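PDB 6N2B: tapirin, which binds cellulose and probably helps the thermophilic bacterium adhere to it, through a C-terminal beta-helix domain that carries a calcium ion. Local coordinates for residues Glu313-Gly318 against Pro407-Ile412. Residues are numbered along the deposited sequence; the frame is centred on the assembly and turned at random.
Sequences EIYSDG and PFIDDI
Tyr315 meets two apolar side chains of helix 408-413, Ile409 and Phe408, along the same side of its ring. The terminal methyl of Ile409 lies obliquely against the root of the ring, with CD1 4.0 Å from Tyr315 CD2 and 4.1 Å from Tyr315 CB. Farther out, Tyr315 CE2 approaches the rim of the Phe408 ring close to that ring's plane, 4.2 Å from Phe408 CE2. Phe408 reaches this point because chi1 of 80° sets its CG between the backbone N and the carbonyl carbon; Ile409 CG1 sits over one face of this ring, 3.7 Å from its plane and nearer the margin than the middle, so the two helix residues pack on each other as well as on the tyrosine.

The far end of Tyr315 is tied back to the residue two before it, Glu313: OH donates to Glu313 OE1 over 2.6 Å, reaching it from above the carboxylate plane, 38° out of it. Beyond this pair, Tyr405 and Pro406 also touch the Tyr315 ring, and Tyr405 OH bonds to Asp317 OD1, bringing the residues that lead into the helix against the corner that follows the strand. Strand 314-316 pairs in parallel with 293-296 and 333-336 in successive coils of the beta-helix, and Phe408 and Ile409 also rest on 293-296.

Replacing Tyr315 with an alanine would probably leave a gap beneath Ile409 and Phe408 and deprive Glu313 OE1 of its hydroxyl partner. Contact between strand and helix is thus apolar and buried, laying the short helix against the outer surface of the beta-helix, while the tyrosine's hydroxyl is satisfied within its own segment.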
loop_
_atom_site.group_PDB
_atom_site.type_symbol
_atom_site.label_atom_id
_atom_site.label_comp_id
_atom_site.label_asym_id
_atom_site.label_seq_id
_atom_site.Cartn_x
_atom_site.Cartn_y
_atom_site.Cartn_z
ATOM N N GLU A 313 9.501 8.749 10.301
ATOM C CA GLU A 313 10.786 8.778 9.621
ATOM C C GLU A 313 10.491 8.857 8.141
ATOM O O GLU A 313 9.535 8.231 7.669
ATOM C CB GLU A 313 11.631 7.542 9.921
ATOM C CG GLU A 313 11.440 7.006 11.322
ATOM C CD GLU A 313 12.398 5.868 11.685
ATOM O OE1 GLU A 313 13.280 5.515 10.860
ATOM O OE2 GLU A 313 12.262 5.325 12.812
ATOM N N ILE A 314 11.285 9.647 7.412
ATOM C CA ILE A 314 11.155 9.770 5.959
ATOM C C ILE A 314 12.556 9.814 5.370
ATOM O O ILE A 314 13.383 10.627 5.787
ATOM C CB ILE A 314 10.323 11.007 5.540
ATOM C CG1 ILE A 314 10.495 11.335 4.053
ATOM C CG2 ILE A 314 10.683 12.220 6.359
ATOM C CD1 ILE A 314 9.899 10.310 3.117
ATOM N N TYR A 315 12.835 8.926 4.427
ATOM C CA TYR A 315 14.115 8.900 3.734
ATOM C C TYR A 315 13.851 8.925 2.243
ATOM O O TYR A 315 13.003 8.174 1.755
ATOM C CB TYR A 315 14.926 7.658 4.097
ATOM C CG TYR A 315 15.017 7.408 5.582
ATOM C CD1 TYR A 315 15.934 8.091 6.359
ATOM C CD2 TYR A 315 14.179 6.493 6.208
ATOM C CE1 TYR A 315 16.024 7.863 7.734
ATOM C CE2 TYR A 315 14.269 6.253 7.569
ATOM C CZ TYR A 315 15.188 6.950 8.330
ATOM O OH TYR A 315 15.279 6.740 9.683
ATOM N N SER A 316 14.568 9.777 1.517
ATOM C CA SER A 316 14.267 9.899 0.100
ATOM C C SER A 316 15.505 10.273 -0.694
ATOM O O SER A 316 16.167 11.274 -0.401
ATOM C CB SER A 316 13.173 10.928 -0.144
ATOM O OG SER A 316 12.836 10.931 -1.516
ATOM N N ASP A 317 15.798 9.466 -1.707
ATOM C CA ASP A 317 16.866 9.737 -2.657
ATOM C C ASP A 317 16.466 10.786 -3.694
ATOM O O ASP A 317 17.240 11.044 -4.625
ATOM C CB ASP A 317 17.287 8.434 -3.344
ATOM C CG ASP A 317 18.022 7.484 -2.401
ATOM O OD1 ASP A 317 18.409 7.921 -1.297
ATOM O OD2 ASP A 317 18.226 6.300 -2.757
ATOM N N GLY A 318 15.281 11.391 -3.533
ATOM C CA GLY A 318 14.731 12.371 -4.453
ATOM C C GLY A 318 14.053 13.529 -3.740
ATOM O O GLY A 318 14.360 13.815 -2.581
ATOM N N PRO A 407 19.071 0.296 8.133
ATOM C CA PRO A 407 19.384 -0.854 7.268
ATOM C C PRO A 407 18.200 -1.477 6.547
ATOM O O PRO A 407 18.423 -2.216 5.575
ATOM C CB PRO A 407 20.015 -1.860 8.238
ATOM C CG PRO A 407 19.525 -1.439 9.599
ATOM C CD PRO A 407 19.441 0.050 9.540
ATOM N N PHE A 408 16.958 -1.208 6.967
ATOM C CA PHE A 408 15.822 -1.853 6.302
ATOM C C PHE A 408 15.748 -1.476 4.833
ATOM O O PHE A 408 15.231 -2.250 4.018
ATOM C CB PHE A 408 14.493 -1.518 7.006
ATOM C CG PHE A 408 13.923 -0.160 6.662
ATOM C CD1 PHE A 408 13.118 0.013 5.557
ATOM C CD2 PHE A 408 14.159 0.932 7.477
ATOM C CE1 PHE A 408 12.591 1.258 5.242
ATOM C CE2 PHE A 408 13.625 2.172 7.173
ATOM C CZ PHE A 408 12.838 2.334 6.048
ATOM N N ILE A 409 16.248 -0.294 4.479
ATOM C CA ILE A 409 16.175 0.154 3.097
ATOM C C ILE A 409 16.937 -0.805 2.195
ATOM O O ILE A 409 16.404 -1.309 1.200
ATOM C CB ILE A 409 16.693 1.596 2.975
ATOM C CG1 ILE A 409 15.744 2.538 3.707
ATOM C CG2 ILE A 409 16.841 1.992 1.493
ATOM C CD1 ILE A 409 16.343 3.863 4.032
ATOM N N ASP A 410 18.192 -1.089 2.538
ATOM C CA ASP A 410 18.966 -1.965 1.671
ATOM C C ASP A 410 18.410 -3.380 1.702
ATOM O O ASP A 410 18.284 -4.020 0.652
ATOM C CB ASP A 410 20.444 -1.934 2.056
ATOM C CG ASP A 410 21.161 -0.692 1.527
ATOM O OD1 ASP A 410 20.667 -0.075 0.555
ATOM O OD2 ASP A 410 22.219 -0.329 2.089
ATOM N N ASP A 411 18.022 -3.854 2.890
ATOM C CA ASP A 411 17.407 -5.172 3.034
ATOM C C ASP A 411 16.301 -5.402 2.012
ATOM O O ASP A 411 16.230 -6.461 1.376
ATOM C CB ASP A 411 16.832 -5.326 4.441
ATOM C CG ASP A 411 17.894 -5.473 5.494
ATOM O OD1 ASP A 411 19.082 -5.676 5.142
ATOM O OD2 ASP A 411 17.526 -5.381 6.682
ATOM N N ILE A 412 15.416 -4.424 1.856
ATOM C CA ILE A 412 14.276 -4.587 0.961
ATOM C C ILE A 412 14.700 -4.404 -0.488
ATOM O O ILE A 412 14.333 -5.201 -1.362
ATOM C CB ILE A 412 13.150 -3.616 1.361
ATOM C CG1 ILE A 412 12.591 -4.041 2.730
ATOM C CG2 ILE A 412 12.087 -3.557 0.269
ATOM C CD1 ILE A 412 11.487 -3.181 3.253
#